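Local atomic coordinates of tricorn protease (Thermoplasma acidophilum, PDB entry 1K32), a protein that cleaves peptides as a serine protease, probably further degrading proteasome products, in a six-chain assembly whose beta-propellers are thought to gate substrate passage. Residues 14-18 with 29-33; 265-269 with 279-283. All blocks are in the same frame, centred on the assembly; numbering follows the deposited sequence.

Contacts 1 and 2 belong to the first and last blades of one six-bladed beta-propeller, and their centres lie about 10 Å apart. Contact 1 comes first along the chain, joining the entry into strand 18-23 to strand 26-31; more than 200 residues later, contact 2 joins strand 266-270 to the chain leaving strand 277-279. The two blades are thus brought side by side where the ring closes. Each blade is built from consecutive strands, so closure probably relies on contacts between blades such as these: L17 N probably donates to G265 O (2.8 Å), and the CD1 methyl of I282 reaches both L17 CD1 and the F29 ring.

Contact 1: residues 14-18 with 29-33; sequences PNLLL and FVCCD
L18 and V30 form an antiparallel hydrogen-bonded pair at the start of the first blade of a six-bladed beta-propeller, where the chain enters strand 18-23 alongside strand 26-31. Both bonds of the pair are present: L18 N reaches V30 O at 3.1 Å, and V30 N reaches L18 O at 2.9 Å, almost straight at 174°. The V30 side chain, beta-branched and suited to a strand, meets I55 of the next blade, while L18 packs on N707 of helix 702-714. One residue earlier, L17 brings its CD2 methyl obliquely to F29 CE1 (3.9 Å) and to the sulfur of C31. C31 SG, anti to the backbone N (chi1 175°), lies 3.4 Å from N15 CB; a small thiol suits this buried place between N15 and L17. N15 uses both ends of its amide: OD1 accepts from L285 N, and ND2 donates to E286 O. An alanine here would keep the CB beside C31 but would probably leave those two backbone groups of the sixth blade's trailing loop without their mates. Where the pairing ends, a water replaces a direct backbone bond, 2.8 Å from L16 O and 2.6 Å from C32 N, which donates to it.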
loop_
_atom_site.group_PDB
_atom_site.type_symbol
_atom_site.label_atom_id
_atom_site.label_comp_id
_atom_site.label_asym_id
_atom_site.label_seq_id
_atom_site.Cartn_x
_atom_site.Cartn_y
_atom_site.Cartn_z
ATOM N N PRO A 14 29.705 -21.351 -61.194
ATOM C CA PRO A 14 29.902 -19.987 -61.688
ATOM C C PRO A 14 29.078 -18.963 -60.919
ATOM O O PRO A 14 28.173 -19.321 -60.167
ATOM C CB PRO A 14 29.487 -20.093 -63.155
ATOM C CG PRO A 14 28.388 -21.101 -63.108
ATOM C CD PRO A 14 28.897 -22.149 -62.136
ATOM N N ASN A 15 29.401 -17.688 -61.114
ATOM C CA ASN A 15 28.688 -16.605 -60.448
ATOM C C ASN A 15 27.744 -15.855 -61.395
ATOM O O ASN A 15 27.867 -15.939 -62.617
ATOM C CB ASN A 15 29.681 -15.598 -59.857
ATOM C CG ASN A 15 30.471 -16.159 -58.686
ATOM O OD1 ASN A 15 31.596 -16.634 -58.849
ATOM N ND2 ASN A 15 29.882 -16.101 -57.495
ATOM N N LEU A 16 26.798 -15.122 -60.820
ATOM C CA LEU A 16 25.872 -14.323 -61.605
ATOM C C LEU A 16 26.596 -12.979 -61.798
ATOM O O LEU A 16 26.835 -12.258 -60.833
ATOM C CB LEU A 16 24.563 -14.115 -60.834
ATOM C CG LEU A 16 23.406 -13.424 -61.559
ATOM C CD1 LEU A 16 22.757 -14.399 -62.543
ATOM C CD2 LEU A 16 22.375 -12.943 -60.538
ATOM N N LEU A 17 26.958 -12.651 -63.033
ATOM C CA LEU A 17 27.675 -11.406 -63.299
ATOM C C LEU A 17 26.705 -10.347 -63.809
ATOM O O LEU A 17 25.853 -10.641 -64.646
ATOM C CB LEU A 17 28.784 -11.657 -64.324
ATOM C CG LEU A 17 29.716 -12.843 -64.026
ATOM C CD1 LEU A 17 30.873 -12.824 -65.008
ATOM C CD2 LEU A 17 30.243 -12.770 -62.583
ATOM N N LEU A 18 26.842 -9.113 -63.328
ATOM C CA LEU A 18 25.918 -8.066 -63.747
ATOM C C LEU A 18 26.486 -6.659 -63.878
ATOM O O LEU A 18 27.620 -6.373 -63.489
ATOM C CB LEU A 18 24.756 -7.992 -62.747
ATOM C CG LEU A 18 24.239 -9.294 -62.145
ATOM C CD1 LEU A 18 24.218 -9.157 -60.631
ATOM C CD2 LEU A 18 22.861 -9.613 -62.690
ATOM N N PHE A 29 32.462 -4.956 -63.248
ATOM C CA PHE A 29 31.135 -5.521 -63.135
ATOM C C PHE A 29 30.892 -5.900 -61.689
ATOM O O PHE A 29 31.810 -5.889 -60.873
ATOM C CB PHE A 29 31.016 -6.765 -64.046
ATOM C CG PHE A 29 32.012 -7.849 -63.729
ATOM C CD1 PHE A 29 31.755 -8.782 -62.722
ATOM C CD2 PHE A 29 33.241 -7.896 -64.385
ATOM C CE1 PHE A 29 32.707 -9.739 -62.368
ATOM C CE2 PHE A 29 34.204 -8.853 -64.038
ATOM C CZ PHE A 29 33.934 -9.774 -63.025
ATOM N N VAL A 30 29.642 -6.232 -61.382
ATOM C CA VAL A 30 29.278 -6.613 -60.033
ATOM C C VAL A 30 29.131 -8.121 -59.933
ATOM O O VAL A 30 28.622 -8.776 -60.848
ATOM C CB VAL A 30 27.943 -5.956 -59.595
ATOM C CG1 VAL A 30 27.563 -6.465 -58.218
ATOM C CG2 VAL A 30 28.078 -4.411 -59.574
ATOM N N CYS A 31 29.611 -8.666 -58.823
ATOM C CA CYS A 31 29.522 -10.094 -58.545
ATOM C C CYS A 31 29.500 -10.201 -57.034
ATOM O O CYS A 31 30.402 -9.684 -56.368
ATOM C CB CYS A 31 30.736 -10.850 -59.106
ATOM S SG CYS A 31 30.758 -12.604 -58.666
ATOM N N CYS A 32 28.478 -10.869 -56.504
ATOM C CA CYS A 32 28.302 -11.024 -55.062
ATOM C C CYS A 32 28.219 -9.653 -54.366
ATOM O O CYS A 32 28.760 -9.460 -53.273
ATOM C CB CYS A 32 29.439 -11.855 -54.447
ATOM S SG CYS A 32 29.493 -13.605 -54.929
ATOM N N ASP A 33 27.541 -8.709 -55.016
ATOM C CA ASP A 33 27.339 -7.364 -54.471
ATOM C C ASP A 33 28.605 -6.504 -54.420
ATOM O O ASP A 33 28.553 -5.348 -54.023
ATOM C CB ASP A 33 26.752 -7.459 -53.059
ATOM C CG ASP A 33 25.555 -8.389 -52.978
ATOM O OD1 ASP A 33 25.089 -8.641 -51.848
ATOM O OD2 ASP A 33 25.076 -8.861 -54.033
HETATM O O HOH W 1 26.779 -12.095 -58.040
#

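Contact 2: residues 265-269 with 279-283; sequences GSIYI and KIEIG
I267 and I280 clamp together the outer edge of the last blade in a six-bladed beta-propeller, where strand 266-270 meets the chain running out of strand 277-279. The packed side is a cluster of isoleucines, branched residues that suit both extended backbone and an apolar interior. I280 CD1 lies between two of them, pressed against I267 CG2 at 3.3 Å, closer than usual van der Waals contact, and 3.6 Å from I269 CG1; the I280 and I269 side chains cross at about a right angle. With chi1 at -51°, the CG1 branch of I280 is turned anti to its carbonyl carbon, which carries CD1 into this cluster; L260 of the neighbouring strand and I27 of the first blade add to it. The backbones are joined by I280 N to I267 O, 2.9 Å and nearly straight at 169°. Beyond it the two backbones part, and a water links I267 N to I280 O in place of a direct bond.

The other side is looser and more polar. Y268 and K279 form an antiparallel non-hydrogen-bonded pair there, and K279 lays its CG over one face of the tyrosine ring in a CH-pi contact, 4.3 Å from the centroid. A long aliphatic stem under a charged tip suits this exposed edge: K279 CE passes 3.3 Å from S266 OG, then the chain bends at its last torsion, and NZ forms a salt bridge with E281 OE2, its hydrogen bond weak at 3.3 Å.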
loop_
_atom_site.group_PDB
_atom_site.type_symbol
_atom_site.label_atom_id
_atom_site.label_comp_id
_atom_site.label_asym_id
_atom_site.label_seq_id
_atom_site.Cartn_x
_atom_site.Cartn_y
_atom_site.Cartn_z
ATOM N N GLY A 265 23.259 -13.545 -66.521
ATOM C CA GLY A 265 24.370 -13.858 -65.641
ATOM C C GLY A 265 25.756 -13.753 -66.251
ATOM O O GLY A 265 26.741 -13.956 -65.553
ATOM N N SER A 266 25.849 -13.453 -67.546
ATOM C CA SER A 266 27.152 -13.320 -68.194
ATOM C C SER A 266 27.371 -11.904 -68.710
ATOM O O SER A 266 26.430 -11.125 -68.858
ATOM C CB SER A 266 27.292 -14.306 -69.358
ATOM O OG SER A 266 27.532 -15.630 -68.897
ATOM N N ILE A 267 28.630 -11.587 -68.978
ATOM C CA ILE A 267 29.024 -10.280 -69.479
ATOM C C ILE A 267 29.388 -10.424 -70.957
ATOM O O ILE A 267 30.174 -11.296 -71.326
ATOM C CB ILE A 267 30.263 -9.744 -68.720
ATOM C CG1 ILE A 267 29.986 -9.701 -67.213
ATOM C CG2 ILE A 267 30.659 -8.380 -69.269
ATOM C CD1 ILE A 267 28.780 -8.879 -66.810
ATOM N N TYR A 268 28.824 -9.560 -71.791
ATOM C CA TYR A 268 29.084 -9.605 -73.221
ATOM C C TYR A 268 29.555 -8.264 -73.779
ATOM O O TYR A 268 29.339 -7.218 -73.174
ATOM C CB TYR A 268 27.824 -9.995 -73.978
ATOM C CG TYR A 268 27.262 -11.373 -73.685
ATOM C CD1 TYR A 268 26.472 -11.610 -72.563
ATOM C CD2 TYR A 268 27.460 -12.420 -74.579
ATOM C CE1 TYR A 268 25.877 -12.868 -72.349
ATOM C CE2 TYR A 268 26.874 -13.674 -74.375
ATOM C CZ TYR A 268 26.085 -13.888 -73.270
ATOM O OH TYR A 268 25.474 -15.112 -73.111
ATOM N N ILE A 269 30.180 -8.315 -74.951
ATOM C CA ILE A 269 30.651 -7.116 -75.631
ATOM C C ILE A 269 30.029 -7.049 -77.019
ATOM O O ILE A 269 30.021 -8.037 -77.755
ATOM C CB ILE A 269 32.183 -7.103 -75.827
ATOM C CG1 ILE A 269 32.899 -7.023 -74.482
ATOM C CG2 ILE A 269 32.569 -5.926 -76.714
ATOM C CD1 ILE A 269 34.415 -6.935 -74.610
ATOM N N LYS A 279 31.033 -13.160 -75.888
ATOM C CA LYS A 279 30.848 -13.424 -74.477
ATOM C C LYS A 279 32.220 -13.402 -73.824
ATOM O O LYS A 279 33.164 -14.004 -74.333
ATOM C CB LYS A 279 30.207 -14.792 -74.278
ATOM C CG LYS A 279 30.068 -15.186 -72.829
ATOM C CD LYS A 279 29.455 -16.561 -72.698
ATOM C CE LYS A 279 29.383 -16.978 -71.249
ATOM N NZ LYS A 279 30.724 -16.980 -70.625
ATOM N N ILE A 280 32.340 -12.690 -72.712
ATOM C CA ILE A 280 33.610 -12.628 -72.014
ATOM C C ILE A 280 33.692 -13.823 -71.070
ATOM O O ILE A 280 32.758 -14.096 -70.311
ATOM C CB ILE A 280 33.730 -11.334 -71.216
ATOM C CG1 ILE A 280 33.403 -10.155 -72.125
ATOM C CG2 ILE A 280 35.140 -11.182 -70.670
ATOM C CD1 ILE A 280 33.099 -8.902 -71.365
ATOM N N GLU A 281 34.810 -14.538 -71.140
ATOM C CA GLU A 281 35.030 -15.709 -70.302
ATOM C C GLU A 281 35.662 -15.284 -68.990
ATOM O O GLU A 281 36.850 -14.955 -68.945
ATOM C CB GLU A 281 35.948 -16.703 -71.018
ATOM C CG GLU A 281 35.392 -17.193 -72.332
ATOM C CD GLU A 281 34.091 -17.952 -72.161
ATOM O OE1 GLU A 281 33.421 -18.236 -73.180
ATOM O OE2 GLU A 281 33.740 -18.271 -71.006
ATOM N N ILE A 282 34.871 -15.296 -67.921
ATOM C CA ILE A 282 35.381 -14.889 -66.617
ATOM C C ILE A 282 35.600 -16.046 -65.649
ATOM O O ILE A 282 36.595 -16.063 -64.934
ATOM C CB ILE A 282 34.463 -13.833 -65.981
ATOM C CG1 ILE A 282 34.461 -12.582 -66.864
ATOM C CG2 ILE A 282 34.939 -13.491 -64.578
ATOM C CD1 ILE A 282 33.580 -11.461 -66.365
ATOM N N GLY A 283 34.688 -17.010 -65.620
ATOM C CA GLY A 283 34.875 -18.142 -64.724
ATOM C C GLY A 283 34.455 -17.946 -63.273
ATOM O O GLY A 283 33.933 -16.891 -62.903
HETATM O O HOH W 2 30.469 -13.735 -68.733
#